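Local coordinates for protein phthiocerol synthesis polyketide synthase type I PpsC (Mycobacterium tuberculosis, PDB 7AHB) that probably selects an extender-unit acyl group and transfers it to an acyl carrier protein during assembly of the phthiocerol polyketide chain, through its acyltransferase domain, at residues G172-A177 with P212-I216; E195-G199 with P239-A243. All blocks are in the same frame, centred on the assembly; numbering follows the deposited sequence.

Overall arrangement
From the N terminus the four segments come in the order 172-177, 195-199, 212-216, 239-243. Contact 1 closes the loop from the first to the third, with 34 residues between them, and contact 2 the one from the second to the fourth, with 39, so the two closures cross. Contact 1 sets the start of helix 213-225 against strand 175-179 of the antiparallel sheet; contact 2 ties edge strand 197-201 of that sheet to the loop leading toward helix 248-254. The contact centres are about 10 Å apart. They meet where L215 and I216 pack on V196, and again where M176 packs against P239.

Contact 1: residues G172-A177 with P212-I216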
loop_
_atom_site.group_PDB
_atom_site.type_symbol
_atom_site.label_atom_id
_atom_site.label_comp_id
_atom_site.label_asym_id
_atom_site.label_seq_id
_atom_site.Cartn_x
_atom_site.Cartn_y
_atom_site.Cartn_z
ATOM N N GLY A 172 -5.126 -19.255 -1.453
ATOM C CA GLY A 172 -4.396 -20.404 -1.937
ATOM C C GLY A 172 -4.588 -20.714 -3.404
ATOM O O GLY A 172 -3.969 -21.660 -3.906
ATOM N N GLN A 173 -5.420 -19.956 -4.112
ATOM C CA GLN A 173 -5.647 -20.176 -5.534
ATOM C C GLN A 173 -4.900 -19.172 -6.397
ATOM O O GLN A 173 -5.022 -19.206 -7.630
ATOM C CB GLN A 173 -7.138 -20.089 -5.865
ATOM C CG GLN A 173 -8.026 -20.929 -5.018
ATOM C CD GLN A 173 -9.239 -21.396 -5.786
ATOM O OE1 GLN A 173 -10.357 -20.925 -5.551
ATOM N NE2 GLN A 173 -9.034 -22.356 -6.695
ATOM N N GLY A 174 -4.177 -18.245 -5.779
ATOM C CA GLY A 174 -3.384 -17.308 -6.548
ATOM C C GLY A 174 -2.234 -16.798 -5.716
ATOM O O GLY A 174 -2.199 -16.972 -4.494
ATOM N N THR A 175 -1.278 -16.175 -6.397
ATOM C CA THR A 175 -0.182 -15.497 -5.717
ATOM C C THR A 175 0.410 -14.512 -6.714
ATOM O O THR A 175 -0.118 -14.327 -7.817
ATOM C CB THR A 175 0.845 -16.491 -5.157
ATOM O OG1 THR A 175 1.761 -15.788 -4.305
ATOM C CG2 THR A 175 1.596 -17.195 -6.261
ATOM N N MET A 176 1.498 -13.863 -6.324
ATOM C CA MET A 176 2.171 -12.925 -7.210
ATOM C C MET A 176 3.666 -13.123 -7.056
ATOM O O MET A 176 4.126 -13.787 -6.125
ATOM C CB MET A 176 1.797 -11.478 -6.902
ATOM C CG MET A 176 0.316 -11.240 -6.804
ATOM S SD MET A 176 -0.016 -9.458 -6.410
ATOM C CE MET A 176 0.059 -8.765 -7.936
ATOM N N ALA A 177 4.427 -12.530 -7.973
ATOM C CA ALA A 177 5.878 -12.663 -7.963
ATOM C C ALA A 177 6.502 -11.367 -8.450
ATOM O O ALA A 177 6.026 -10.774 -9.421
ATOM C CB ALA A 177 6.344 -13.814 -8.843
ATOM N N PRO A 212 -2.281 -17.937 -10.993
ATOM C CA PRO A 212 -2.303 -19.231 -10.252
ATOM C C PRO A 212 -0.918 -19.617 -9.763
ATOM O O PRO A 212 0.079 -19.443 -10.482
ATOM C CB PRO A 212 -2.827 -20.225 -11.292
ATOM C CG PRO A 212 -3.572 -19.389 -12.310
ATOM C CD PRO A 212 -2.858 -18.037 -12.344
ATOM N N PRO A 213 -0.817 -20.180 -8.549
ATOM C CA PRO A 213 0.518 -20.330 -7.936
ATOM C C PRO A 213 1.442 -21.270 -8.680
ATOM O O PRO A 213 2.653 -21.030 -8.692
ATOM C CB PRO A 213 0.207 -20.840 -6.520
ATOM C CG PRO A 213 -1.197 -21.391 -6.603
ATOM C CD PRO A 213 -1.903 -20.503 -7.605
ATOM N N LEU A 214 0.917 -22.348 -9.272
ATOM C CA LEU A 214 1.774 -23.248 -10.039
ATOM C C LEU A 214 2.409 -22.524 -11.219
ATOM O O LEU A 214 3.561 -22.793 -11.583
ATOM C CB LEU A 214 0.975 -24.450 -10.544
ATOM C CG LEU A 214 0.568 -25.500 -9.502
ATOM C CD1 LEU A 214 -0.146 -26.703 -10.136
ATOM C CD2 LEU A 214 1.792 -25.974 -8.711
ATOM N N LEU A 215 1.659 -21.611 -11.842
ATOM C CA LEU A 215 2.158 -20.893 -13.012
ATOM C C LEU A 215 3.111 -19.773 -12.617
ATOM O O LEU A 215 4.083 -19.508 -13.328
ATOM C CB LEU A 215 0.986 -20.354 -13.825
ATOM C CG LEU A 215 0.032 -21.419 -14.355
ATOM C CD1 LEU A 215 -1.175 -20.808 -14.967
ATOM C CD2 LEU A 215 0.746 -22.333 -15.394
ATOM N N ILE A 216 2.840 -19.093 -11.506
ATOM C CA ILE A 216 3.800 -18.132 -10.981
ATOM C C ILE A 216 5.107 -18.828 -10.629
ATOM O O ILE A 216 6.191 -18.320 -10.935
ATOM C CB ILE A 216 3.200 -17.378 -9.777
ATOM C CG1 ILE A 216 1.976 -16.585 -10.209
ATOM C CG2 ILE A 216 4.231 -16.483 -9.123
ATOM C CD1 ILE A 216 2.192 -15.630 -11.364
#
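T175 and A177 meet P213 and I216 in an apolar helix-on-sheet contact: the first turn of helix 213-225 lies against the start of strand 175-179, an inner strand of the antiparallel sheet. No hydrogen bond crosses here; shape does the work. The methyl CG2 of T175 sits at the centre. It meets P213 CA at 3.7 Å and I216 CB at 3.9 Å, touching the helix at its first and fourth residues. The threonine's chi1 of -170° explains this, because it puts OG1 anti to the backbone N and leaves CG2 to meet the helix. OG1 is engaged by the main-chain O of I235. Further along the strand, I216 brings its branch methyl CG2, itself anti to the backbone N, to A177 CB at 3.4 Å. That is closer than carbon atoms usually pack, so the fit is tight. I216 also packs on I209 of the adjacent strand 207-211.

Ahead of the strand, the P213 ring comes up to the main chain of the loop, with CD 3.4 Å from Q173 O and 3.7 Å from G174 CA. P212 holds the N-cap position, and its O accepts the I216 N-H at 3.0 Å; P213, next in line, has no amide hydrogen to place. The CB of M176 points away from the helix, and its side chain packs with V208, V233 and P239.

In the chain, helix 213-225 links strand 207-211 to strand 230-232, with strand 175-179 lying between them in the sheet. This is the beta-alpha-beta crossover of a ferredoxin-like beta-alpha-beta-beta-alpha-beta fold, the fold of the small subdomain in acyltransferases of this family.

Contact 2: residues E195-G199 with P239-A243; sequences EVSLG and PHNPA
Behind what is probably the active-site histidine of the acyltransferase, H240, edge-strand residue S197 and the side chain of N241 secure the loop against the sheet. S197 OG donates a hydrogen bond to H240 O at 2.7 Å. The same OG accepts from N241 ND2 at 3.2 Å along a bent path, N-H...O 136°, with the serine oxygen tilted from the amide plane. The ND2 bond to E195 is nearly straight: E195 O lies 3.0 Å from N241 ND2 at 175° and in the plane of the amide. A weak third bond goes from ND2 to S210 O. N241 reaches S197 and E195 because its CG stands anti to the backbone N, chi1 176°.

The opposite end of this amide is pinned as well. N241 OD1 accepts the A243 N-H at 2.7 Å, on a lone pair, which makes an Asx turn at the start of the 3-10 segment. A water donates to N241 OD1 and to E195 O, adding a bridge between the asparagine and the residues just ahead of the strand.

H240 itself lays CB 3.5 Å from G199 O. Its NE2 is hydrogen-bonded to S138 OG and its ND1 to N296 O, and S138 fits a GxSxG nucleophile elbow, consistent with the serine-histidine pair of acyltransferases. P239 CB covers one face of the H240 ring, off toward its rim.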
loop_
_atom_site.group_PDB
_atom_site.type_symbol
_atom_site.label_atom_id
_atom_site.label_comp_id
_atom_site.label_asym_id
_atom_site.label_seq_id
_atom_site.Cartn_x
_atom_site.Cartn_y
_atom_site.Cartn_z
ATOM N N GLU A 195 -3.560 -16.994 -18.159
ATOM C CA GLU A 195 -4.057 -16.871 -16.798
ATOM C C GLU A 195 -3.185 -15.978 -15.926
ATOM O O GLU A 195 -3.599 -15.627 -14.819
ATOM C CB GLU A 195 -4.166 -18.265 -16.152
ATOM C CG GLU A 195 -5.149 -19.186 -16.885
ATOM C CD GLU A 195 -5.221 -20.570 -16.299
ATOM O OE1 GLU A 195 -5.160 -20.710 -15.071
ATOM O OE2 GLU A 195 -5.329 -21.537 -17.077
ATOM N N VAL A 196 -2.005 -15.594 -16.396
ATOM C CA VAL A 196 -1.083 -14.750 -15.640
ATOM C C VAL A 196 -1.148 -13.345 -16.200
ATOM O O VAL A 196 -1.176 -13.171 -17.430
ATOM C CB VAL A 196 0.353 -15.295 -15.714
ATOM C CG1 VAL A 196 1.316 -14.354 -15.028
ATOM C CG2 VAL A 196 0.395 -16.708 -15.080
ATOM N N SER A 197 -1.156 -12.340 -15.299
ATOM C CA SER A 197 -1.233 -10.938 -15.690
ATOM C C SER A 197 -0.021 -10.144 -15.206
ATOM O O SER A 197 0.667 -10.532 -14.261
ATOM C CB SER A 197 -2.508 -10.277 -15.118
ATOM O OG SER A 197 -2.444 -10.262 -13.699
ATOM N N LEU A 198 0.218 -8.993 -15.843
ATOM C CA LEU A 198 1.103 -7.982 -15.277
ATOM C C LEU A 198 0.316 -7.286 -14.167
ATOM O O LEU A 198 -0.680 -6.617 -14.440
ATOM C CB LEU A 198 1.546 -6.988 -16.351
ATOM C CG LEU A 198 2.659 -6.035 -15.937
ATOM C CD1 LEU A 198 3.446 -5.535 -17.161
ATOM C CD2 LEU A 198 2.099 -4.839 -15.158
ATOM N N GLY A 199 0.731 -7.468 -12.917
ATOM C CA GLY A 199 -0.048 -6.983 -11.787
ATOM C C GLY A 199 0.345 -5.616 -11.276
ATOM O O GLY A 199 -0.525 -4.794 -10.950
ATOM N N PRO A 239 -4.569 -10.735 -6.982
ATOM C CA PRO A 239 -5.245 -9.495 -7.361
ATOM C C PRO A 239 -4.626 -8.949 -8.637
ATOM O O PRO A 239 -3.596 -9.431 -9.113
ATOM C CB PRO A 239 -4.984 -8.577 -6.180
ATOM C CG PRO A 239 -3.621 -9.029 -5.692
ATOM C CD PRO A 239 -3.644 -10.527 -5.853
ATOM N N HIS A 240 -5.271 -7.925 -9.192
ATOM C CA HIS A 240 -4.766 -7.258 -10.395
ATOM C C HIS A 240 -4.595 -8.262 -11.535
ATOM O O HIS A 240 -3.552 -8.324 -12.193
ATOM C CB HIS A 240 -3.459 -6.530 -10.080
ATOM C CG HIS A 240 -3.515 -5.755 -8.803
ATOM N ND1 HIS A 240 -4.395 -4.710 -8.608
ATOM C CD2 HIS A 240 -2.858 -5.917 -7.631
ATOM C CE1 HIS A 240 -4.270 -4.260 -7.373
ATOM N NE2 HIS A 240 -3.321 -4.950 -6.770
ATOM N N ASN A 241 -5.652 -9.037 -11.772
ATOM C CA ASN A 241 -5.633 -10.189 -12.654
ATOM C C ASN A 241 -7.066 -10.475 -13.053
ATOM O O ASN A 241 -7.992 -10.069 -12.328
ATOM C CB ASN A 241 -5.010 -11.388 -11.919
ATOM C CG ASN A 241 -5.033 -12.670 -12.742
ATOM O OD1 ASN A 241 -6.058 -13.317 -12.856
ATOM N ND2 ASN A 241 -3.899 -13.049 -13.286
ATOM N N PRO A 242 -7.288 -11.125 -14.209
ATOM C CA PRO A 242 -8.650 -11.542 -14.592
ATOM C C PRO A 242 -9.436 -12.243 -13.510
ATOM O O PRO A 242 -10.674 -12.162 -13.492
ATOM C CB PRO A 242 -8.387 -12.494 -15.780
ATOM C CG PRO A 242 -7.131 -11.972 -16.418
ATOM C CD PRO A 242 -6.332 -11.251 -15.341
ATOM N N ALA A 243 -8.758 -12.990 -12.643
ATOM C CA ALA A 243 -9.449 -13.695 -11.578
ATOM C C ALA A 243 -10.388 -12.772 -10.803
ATOM O O ALA A 243 -11.368 -13.237 -10.209
ATOM C CB ALA A 243 -8.429 -14.323 -10.620
HETATM O O HOH W 1 -6.102 -16.111 -13.839
#